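PDB 4UB9: molinate hydrolase from Gulosibacter molinativorax, which probably hydrolyses the thiocarbamate herbicide molinate, as a zinc-binding enzyme of the amidohydrolase family. Local coordinates for residues P312-T315 with I316-L320; A417-L420 with A421-N425; W404-A407 with M408-G412. All coordinates share one frame; numbering follows the deposited sequence.

Contact 1 of 3, residues P312-T315 with I316-L320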
ATOM      1  N   PRO A 312     -14.701   1.280  34.552  1.00 37.96           N
ATOM      2  CA  PRO A 312     -15.802   1.343  35.507  1.00 35.72           C
ATOM      3  C   PRO A 312     -15.338   1.333  36.934  1.00 35.56           C
ATOM      4  O   PRO A 312     -14.262   0.806  37.279  1.00 38.30           O
ATOM      5  CB  PRO A 312     -16.600   0.069  35.240  1.00 35.90           C
ATOM      6  CG  PRO A 312     -15.997  -0.562  34.016  1.00 37.50           C
ATOM      7  CD  PRO A 312     -14.596  -0.033  33.904  1.00 36.09           C
ATOM      8  N   GLU A 313     -16.183   1.900  37.769  1.00 36.85           N
ATOM      9  CA  GLU A 313     -15.920   2.030  39.195  1.00 39.36           C
ATOM     10  C   GLU A 313     -15.616   0.681  39.820  1.00 36.31           C
ATOM     11  O   GLU A 313     -14.692   0.531  40.603  1.00 44.15           O
ATOM     12  CB  GLU A 313     -17.110   2.729  39.854  1.00 42.56           C
ATOM     13  CG  GLU A 313     -16.721   3.589  41.042  1.00 51.87           C
ATOM     14  CD  GLU A 313     -15.569   4.567  40.767  1.00 58.10           C
ATOM     15  OE1 GLU A 313     -15.692   5.445  39.885  1.00 56.16           O
ATOM     16  OE2 GLU A 313     -14.536   4.488  41.468  1.00 65.84           O
ATOM     17  N   GLU A 314     -16.383  -0.320  39.432  1.00 35.75           N
ATOM     18  CA  GLU A 314     -16.248  -1.670  39.971  1.00 41.52           C
ATOM     19  C   GLU A 314     -14.829  -2.233  39.786  1.00 39.83           C
ATOM     20  O   GLU A 314     -14.302  -2.935  40.638  1.00 43.27           O
ATOM     21  CB  GLU A 314     -17.298  -2.559  39.281  1.00 54.92           C
ATOM     22  CG  GLU A 314     -17.257  -4.005  39.703  1.00 66.77           C
ATOM     23  CD  GLU A 314     -17.806  -5.038  38.713  1.00 77.57           C
ATOM     24  OE1 GLU A 314     -18.968  -4.865  38.283  1.00 77.36           O
ATOM     25  OE2 GLU A 314     -17.092  -6.053  38.418  1.00 82.88           O
ATOM     26  N   THR A 315     -14.221  -1.899  38.657  1.00 35.80           N
ATOM     27  CA  THR A 315     -12.892  -2.367  38.334  1.00 30.92           C
ATOM     28  C   THR A 315     -11.867  -1.658  39.210  1.00 33.89           C
ATOM     29  O   THR A 315     -10.916  -2.283  39.688  1.00 36.45           O
ATOM     30  CB  THR A 315     -12.527  -2.131  36.869  1.00 29.41           C
ATOM     31  OG1 THR A 315     -13.477  -2.764  36.026  1.00 31.71           O
ATOM     32  CG2 THR A 315     -11.148  -2.680  36.538  1.00 28.08           C
ATOM     33  N   ILE A 316     -12.040  -0.364  39.415  1.00 32.66           N
ATOM     34  CA  ILE A 316     -11.126   0.348  40.303  1.00 34.53           C
ATOM     35  C   ILE A 316     -11.223  -0.240  41.685  1.00 36.41           C
ATOM     36  O   ILE A 316     -10.198  -0.442  42.372  1.00 38.79           O
ATOM     37  CB  ILE A 316     -11.424   1.840  40.325  1.00 38.19           C
ATOM     38  CG1 ILE A 316     -10.919   2.482  39.025  1.00 41.34           C
ATOM     39  CG2 ILE A 316     -10.750   2.493  41.506  1.00 42.79           C
ATOM     40  CD1 ILE A 316     -11.336   3.923  38.839  1.00 40.17           C
ATOM     41  N   GLU A 317     -12.446  -0.536  42.117  1.00 37.68           N
ATOM     42  CA  GLU A 317     -12.655  -1.128  43.464  1.00 42.59           C
ATOM     43  C   GLU A 317     -12.007  -2.495  43.635  1.00 35.32           C
ATOM     44  O   GLU A 317     -11.417  -2.797  44.666  1.00 35.49           O
ATOM     45  CB  GLU A 317     -14.142  -1.196  43.799  1.00 54.25           C
ATOM     46  CG  GLU A 317     -14.684   0.150  44.269  1.00 67.60           C
ATOM     47  CD  GLU A 317     -16.181   0.274  43.967  1.00 83.13           C
ATOM     48  OE1 GLU A 317     -16.661   1.410  43.818  1.00 87.40           O
ATOM     49  OE2 GLU A 317     -16.880  -0.773  43.864  1.00 89.67           O
ATOM     50  N   LYS A 318     -12.020  -3.287  42.583  1.00 35.66           N
ATOM     51  CA  LYS A 318     -11.248  -4.544  42.606  1.00 38.07           C
ATOM     52  C   LYS A 318      -9.744  -4.324  42.787  1.00 41.36           C
ATOM     53  O   LYS A 318      -9.065  -5.104  43.452  1.00 39.29           O
ATOM     54  CB  LYS A 318     -11.431  -5.332  41.334  1.00 37.54           C
ATOM     55  CG  LYS A 318     -12.807  -5.900  41.133  1.00 39.03           C
ATOM     56  CD  LYS A 318     -12.788  -6.971  40.054  1.00 41.34           C
ATOM     57  CE  LYS A 318     -14.184  -7.319  39.566  1.00 40.97           C
ATOM     58  NZ  LYS A 318     -14.117  -8.557  38.728  1.00 45.77           N
ATOM     59  N   LEU A 319      -9.220  -3.287  42.151  1.00 37.89           N
ATOM     60  CA  LEU A 319      -7.794  -3.015  42.241  1.00 37.59           C
ATOM     61  C   LEU A 319      -7.437  -2.649  43.682  1.00 38.88           C
ATOM     62  O   LEU A 319      -6.393  -3.062  44.221  1.00 39.92           O
ATOM     63  CB  LEU A 319      -7.384  -1.866  41.308  1.00 37.23           C
ATOM     64  CG  LEU A 319      -7.342  -2.193  39.814  1.00 35.09           C
ATOM     65  CD1 LEU A 319      -7.178  -0.937  38.975  1.00 32.89           C
ATOM     66  CD2 LEU A 319      -6.214  -3.154  39.492  1.00 35.03           C
ATOM     67  N   LEU A 320      -8.290  -1.846  44.279  1.00 39.33           N
ATOM     68  CA  LEU A 320      -8.103  -1.410  45.671  1.00 38.41           C
ATOM     69  C   LEU A 320      -8.232  -2.592  46.620  1.00 41.06           C
ATOM     70  O   LEU A 320      -7.373  -2.844  47.444  1.00 41.36           O
ATOM     71  CB  LEU A 320      -9.135  -0.360  46.038  1.00 35.87           C
ATOM     72  CG  LEU A 320      -8.882   0.985  45.334  1.00 38.28           C
ATOM     73  CD1 LEU A 320     -10.063   1.913  45.544  1.00 35.88           C
ATOM     74  CD2 LEU A 320      -7.582   1.658  45.774  1.00 35.49           C
TER
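E314 and K318 form an i to i+4 pair of opposite charge in the opening turns of the α-helix 313-322. Between the two side chains the closest touch is E314 OE2 to K318 CE, 3.4 Å. E314 sends CG anti to the backbone N (chi1 178°), while K318 keeps CG beside its own N and extends from there, which lets the two chains run alongside each other in the same direction. K318 NZ lies 3.9 Å from E314 OE2, so the salt bridge is a long one. The ammonium has stronger partners on helix 286-294, where it hydrogen-bonds N290 and pairs with E294. A second i to i+4 pair, E313 and E317, crosses at about a right angle. E313 OE2 and E317 OE1 come within 4.4 Å, a like-charge approach that is probably mildly unfavourable, while E313 OE1 makes a weak, long ion pair with R360. On the buried side T315 and L319 turn to I293 of helix 286-294, and I316 packs on A364 and V366. P312, at the N-cap position, starts the main-chain series by accepting from I316 N; its next member is E317 N to E313 O, 2.9 Å long with an N-H...O angle of 162°.

Contact 2 of 3, residues A417-L420 with A421-N425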
ATOM      1  N   ALA A 417       4.584   9.993  45.984  1.00 28.92           N
ATOM      2  CA  ALA A 417       3.996   8.766  45.438  1.00 31.47           C
ATOM      3  C   ALA A 417       4.587   8.461  44.011  1.00 35.96           C
ATOM      4  O   ALA A 417       4.855   7.319  43.670  1.00 35.47           O
ATOM      5  CB  ALA A 417       2.480   8.874  45.397  1.00 29.82           C
ATOM      6  N   ALA A 418       4.770   9.502  43.210  1.00 32.52           N
ATOM      7  CA  ALA A 418       5.477   9.385  41.961  1.00 34.66           C
ATOM      8  C   ALA A 418       6.886   8.822  42.116  1.00 37.17           C
ATOM      9  O   ALA A 418       7.326   8.005  41.316  1.00 34.40           O
ATOM     10  CB  ALA A 418       5.549  10.732  41.242  1.00 36.44           C
ATOM     11  N   ILE A 419       7.610   9.270  43.126  1.00 34.64           N
ATOM     12  CA  ILE A 419       8.982   8.775  43.321  1.00 31.58           C
ATOM     13  C   ILE A 419       8.951   7.329  43.679  1.00 33.06           C
ATOM     14  O   ILE A 419       9.813   6.564  43.262  1.00 35.87           O
ATOM     15  CB  ILE A 419       9.727   9.565  44.408  1.00 31.61           C
ATOM     16  CG1 ILE A 419      10.000  10.978  43.891  1.00 33.25           C
ATOM     17  CG2 ILE A 419      11.060   8.907  44.756  1.00 31.05           C
ATOM     18  CD1 ILE A 419      10.404  11.975  44.953  1.00 35.00           C
ATOM     19  N   LEU A 420       7.991   6.958  44.520  1.00 33.93           N
ATOM     20  CA  LEU A 420       7.826   5.554  44.901  1.00 36.81           C
ATOM     21  C   LEU A 420       7.419   4.687  43.682  1.00 34.89           C
ATOM     22  O   LEU A 420       7.902   3.585  43.550  1.00 37.16           O
ATOM     23  CB  LEU A 420       6.777   5.351  46.002  1.00 39.14           C
ATOM     24  CG  LEU A 420       7.006   6.001  47.370  1.00 45.82           C
ATOM     25  CD1 LEU A 420       6.252   5.227  48.446  1.00 40.61           C
ATOM     26  CD2 LEU A 420       8.482   6.120  47.730  1.00 40.90           C
ATOM     27  N   ALA A 421       6.589   5.228  42.804  1.00 32.50           N
ATOM     28  CA  ALA A 421       6.231   4.548  41.575  1.00 32.61           C
ATOM     29  C   ALA A 421       7.464   4.196  40.773  1.00 32.28           C
ATOM     30  O   ALA A 421       7.504   3.172  40.111  1.00 35.66           O
ATOM     31  CB  ALA A 421       5.283   5.370  40.735  1.00 31.98           C
ATOM     32  N   GLY A 422       8.487   5.016  40.902  1.00 33.65           N
ATOM     33  CA  GLY A 422       9.731   4.821  40.209  1.00 32.14           C
ATOM     34  C   GLY A 422      10.838   4.220  41.028  1.00 33.48           C
ATOM     35  O   GLY A 422      11.960   4.215  40.596  1.00 35.83           O
ATOM     36  N   THR A 423      10.546   3.786  42.238  1.00 33.39           N
ATOM     37  CA  THR A 423      11.556   3.154  43.062  1.00 33.53           C
ATOM     38  C   THR A 423      11.101   1.859  43.685  1.00 36.05           C
ATOM     39  O   THR A 423      11.379   0.794  43.197  1.00 37.02           O
ATOM     40  CB  THR A 423      12.050   4.087  44.181  1.00 36.26           C
ATOM     41  OG1 THR A 423      10.959   4.826  44.712  1.00 32.18           O
ATOM     42  CG2 THR A 423      13.064   5.032  43.654  1.00 39.34           C
ATOM     43  N   ALA A 424      10.416   1.988  44.803  1.00 32.93           N
ATOM     44  CA  ALA A 424       9.927   0.878  45.568  1.00 35.77           C
ATOM     45  C   ALA A 424       8.859   0.060  44.877  1.00 33.72           C
ATOM     46  O   ALA A 424       8.841  -1.126  44.995  1.00 32.05           O
ATOM     47  CB  ALA A 424       9.443   1.354  46.917  1.00 39.24           C
ATOM     48  N   ASN A 425       7.951   0.720  44.188  1.00 33.72           N
ATOM     49  CA  ASN A 425       6.787   0.057  43.648  1.00 32.89           C
ATOM     50  C   ASN A 425       7.021  -1.005  42.579  1.00 33.89           C
ATOM     51  O   ASN A 425       6.461  -2.063  42.663  1.00 36.72           O
ATOM     52  CB  ASN A 425       5.760   1.094  43.210  1.00 31.25           C
ATOM     53  CG  ASN A 425       5.235   1.933  44.361  1.00 31.56           C
ATOM     54  OD1 ASN A 425       4.424   2.793  44.167  1.00 34.17           O
ATOM     55  ND2 ASN A 425       5.710   1.686  45.548  1.00 33.06           N
TER
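T423 lies alongside I419 with both side chains pointing the same way, and its hydroxyl folds back on the helix it has just left. T423 OG1 donates to I419 O at 2.5 Å, a length so short that it is doubtful in detail; the hydroxyl stands above the carbonyl plane, 36° out of it. The chi1 of 39° wedges OG1 between the backbone N and the carbonyl carbon of T423, which turns the hydroxyl to that oxygen. Against this group L420 comes at a slant, its CD2 4.1 Å from T423 OG1. L420 O is gripped twice, by T423 N at 3.0 Å and by N425 N at 2.9 Å, the two donors arriving from opposite faces of the carbonyl plane. G422 N adds only weak bonds, to A418 O and I419 O, as the chain abandons helical angles there. Outward, I419 meets L90 while T423 packs on P91 and L93, all of strand 88-95, and G422 shares a backbone bond with V94. The arrangement is a helix C-terminus, ended at G422 with the threonine hydroxyl folded back on it, that leads into helix 424-429 and packs on strand 88-95, consistent with the TIM-barrel type of fold of the amidohydrolase family.

Contact 3 of 3, residues W404-A407 with M408-G412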
ATOM      1  N   TRP A 404       7.653  10.706  32.867  1.00 32.37           N
ATOM      2  CA  TRP A 404       6.519   9.942  33.462  1.00 36.44           C
ATOM      3  C   TRP A 404       6.059  10.597  34.773  1.00 32.82           C
ATOM      4  O   TRP A 404       4.889  10.897  34.976  1.00 32.91           O
ATOM      5  CB  TRP A 404       6.966   8.489  33.734  1.00 36.53           C
ATOM      6  CG  TRP A 404       5.878   7.538  34.154  1.00 35.82           C
ATOM      7  CD1 TRP A 404       5.246   6.631  33.368  1.00 36.29           C
ATOM      8  CD2 TRP A 404       5.345   7.378  35.462  1.00 33.86           C
ATOM      9  NE1 TRP A 404       4.354   5.900  34.111  1.00 37.09           N
ATOM     10  CE2 TRP A 404       4.391   6.348  35.399  1.00 33.76           C
ATOM     11  CE3 TRP A 404       5.590   8.002  36.691  1.00 35.86           C
ATOM     12  CZ2 TRP A 404       3.671   5.935  36.504  1.00 37.14           C
ATOM     13  CZ3 TRP A 404       4.889   7.585  37.792  1.00 36.47           C
ATOM     14  CH2 TRP A 404       3.933   6.555  37.696  1.00 38.58           C
ATOM     15  N   MET A 405       7.046  10.832  35.619  1.00 31.94           N
ATOM     16  CA  MET A 405       6.831  11.484  36.917  1.00 31.36           C
ATOM     17  C   MET A 405       6.215  12.844  36.774  1.00 31.39           C
ATOM     18  O   MET A 405       5.200  13.164  37.378  1.00 30.92           O
ATOM     19  CB  MET A 405       8.130  11.567  37.670  1.00 32.56           C
ATOM     20  CG  MET A 405       8.469  10.236  38.335  1.00 33.59           C
ATOM     21  SD  MET A 405       9.951  10.303  39.337  1.00 39.03           S
ATOM     22  CE  MET A 405      10.425   8.603  39.528  1.00 41.27           C
ATOM     23  N   GLN A 406       6.748  13.609  35.862  1.00 32.82           N
ATOM     24  CA  GLN A 406       6.162  14.933  35.550  1.00 34.96           C
ATOM     25  C   GLN A 406       4.722  14.803  35.086  1.00 32.61           C
ATOM     26  O   GLN A 406       3.835  15.498  35.583  1.00 37.60           O
ATOM     27  CB  GLN A 406       7.022  15.640  34.467  1.00 37.87           C
ATOM     28  CG  GLN A 406       6.454  16.985  34.064  1.00 42.32           C
ATOM     29  CD  GLN A 406       7.258  17.648  32.967  1.00 39.92           C
ATOM     30  OE1 GLN A 406       8.464  17.468  32.871  1.00 45.06           O
ATOM     31  NE2 GLN A 406       6.580  18.350  32.110  1.00 37.18           N
ATOM     32  N   ALA A 407       4.470  13.888  34.128  1.00 31.91           N
ATOM     33  CA  ALA A 407       3.099  13.721  33.587  1.00 29.70           C
ATOM     34  C   ALA A 407       2.123  13.320  34.682  1.00 30.90           C
ATOM     35  O   ALA A 407       0.979  13.754  34.719  1.00 29.52           O
ATOM     36  CB  ALA A 407       3.074  12.678  32.509  1.00 30.24           C
ATOM     37  N   MET A 408       2.572  12.426  35.555  1.00 32.65           N
ATOM     38  CA  MET A 408       1.667  11.903  36.597  1.00 34.01           C
ATOM     39  C   MET A 408       1.311  13.029  37.592  1.00 32.02           C
ATOM     40  O   MET A 408       0.168  13.221  37.929  1.00 29.59           O
ATOM     41  CB  MET A 408       2.289  10.677  37.278  1.00 36.28           C
ATOM     42  CG  MET A 408       2.315   9.439  36.370  1.00 38.97           C
ATOM     43  SD  MET A 408       0.667   8.924  35.797  1.00 40.29           S
ATOM     44  CE  MET A 408       0.240   7.765  37.079  1.00 45.31           C
ATOM     45  N   VAL A 409       2.327  13.774  38.003  1.00 32.14           N
ATOM     46  CA  VAL A 409       2.155  14.892  38.894  1.00 31.21           C
ATOM     47  C   VAL A 409       1.246  15.927  38.261  1.00 34.09           C
ATOM     48  O   VAL A 409       0.367  16.426  38.927  1.00 36.75           O
ATOM     49  CB  VAL A 409       3.491  15.503  39.283  1.00 31.47           C
ATOM     50  CG1 VAL A 409       3.293  16.821  40.038  1.00 32.05           C
ATOM     51  CG2 VAL A 409       4.257  14.507  40.142  1.00 30.09           C
ATOM     52  N   GLU A 410       1.399  16.226  36.967  1.00 33.92           N
ATOM     53  CA  GLU A 410       0.414  17.113  36.253  1.00 33.19           C
ATOM     54  C   GLU A 410      -1.027  16.633  36.393  1.00 32.88           C
ATOM     55  O   GLU A 410      -1.958  17.402  36.342  1.00 30.79           O
ATOM     56  CB  GLU A 410       0.683  17.206  34.738  1.00 35.37           C
ATOM     57  CG  GLU A 410       1.946  17.953  34.325  1.00 42.10           C
ATOM     58  CD  GLU A 410       2.278  17.846  32.821  1.00 43.58           C
ATOM     59  OE1 GLU A 410       1.537  17.186  32.047  1.00 41.36           O
ATOM     60  OE2 GLU A 410       3.337  18.388  32.446  1.00 46.08           O
ATOM     61  N   LYS A 411      -1.206  15.341  36.488  1.00 32.50           N
ATOM     62  CA  LYS A 411      -2.546  14.792  36.617  1.00 36.36           C
ATOM     63  C   LYS A 411      -2.995  14.664  38.058  1.00 35.91           C
ATOM     64  O   LYS A 411      -4.010  14.046  38.325  1.00 39.82           O
ATOM     65  CB  LYS A 411      -2.607  13.405  35.985  1.00 37.43           C
ATOM     66  CG  LYS A 411      -2.402  13.420  34.485  1.00 35.12           C
ATOM     67  CD  LYS A 411      -2.342  11.995  33.970  1.00 40.38           C
ATOM     68  CE  LYS A 411      -1.335  11.841  32.850  1.00 39.15           C
ATOM     69  NZ  LYS A 411      -1.804  12.501  31.630  1.00 35.44           N
ATOM     70  N   GLY A 412      -2.199  15.169  38.992  1.00 34.81           N
ATOM     71  CA  GLY A 412      -2.597  15.193  40.418  1.00 32.25           C
ATOM     72  C   GLY A 412      -1.862  14.218  41.310  1.00 33.50           C
ATOM     73  O   GLY A 412      -2.139  14.131  42.481  1.00 33.78           O
TER
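W404 offers one face of its indole to M408, one helical turn on. M408 CG stands over the six-membered ring of W404, 3.4 Å from its centroid and 8° off the normal, a CH-pi contact. The chain of M408 then bends at chi2 and chi3, bringing SD to 4.5 Å from the same W404 centroid, still above the face, and CE to 3.9 Å from W404 CH2. The indole N-H is used outside the pair: W404 NE1 bonds V328 O, which should limit rotation of the ring. Replacing W404 by an alanine is likely to leave M408 CG and SD without the face they rest on and V328 O without its indole donor. M405 O accepts from V409 N at 3.0 Å, and V409 CG2 crowds it. Q406 extends with CG anti to the backbone N (chi1 178°), and its amide N-H meets E410 OE2 nearly straight, NE2 to OE2 3.3 Å at 171°, although the amide and carboxylate planes are strongly twisted apart. Both groups have stronger partners, Q406 NE2 with E392 and E410 OE1 with I333 N. A407 accepts a weak bond from K411 N, while K411 CG lies 3.4 Å from A407 O; the ammonium of K411 bonds H355 and T331 O. G412, at positive phi, lets the chain turn, with G412 N bonded to V409 O and M413 N reaching M408 O: a Schellman motif ends helix 400-410, whose W404 combines with M408 as a Met-aromatic pair.

Along the chain, contact 1 comes first, contact 3 second and contact 2 last; each closes only a helical turn or a helix end, so they lie in series, without nesting or crossing. Contact 1 sets the start of helix 313-322 on helices 286-294 and 353-363, about 21 Å between centres from each of the others and touching neither. Contact 3 ends helix 400-410, packed on strand 368-370 and helix 353-363. Contact 2 then finishes helix 415-421, rests on strand 88-95 and leads into helix 424-429. These last two touch: W404 CH2 packs at 3.5 Å on A421 CB. The side chain of W404 is about 9 Å from that of the zinc ligand H302.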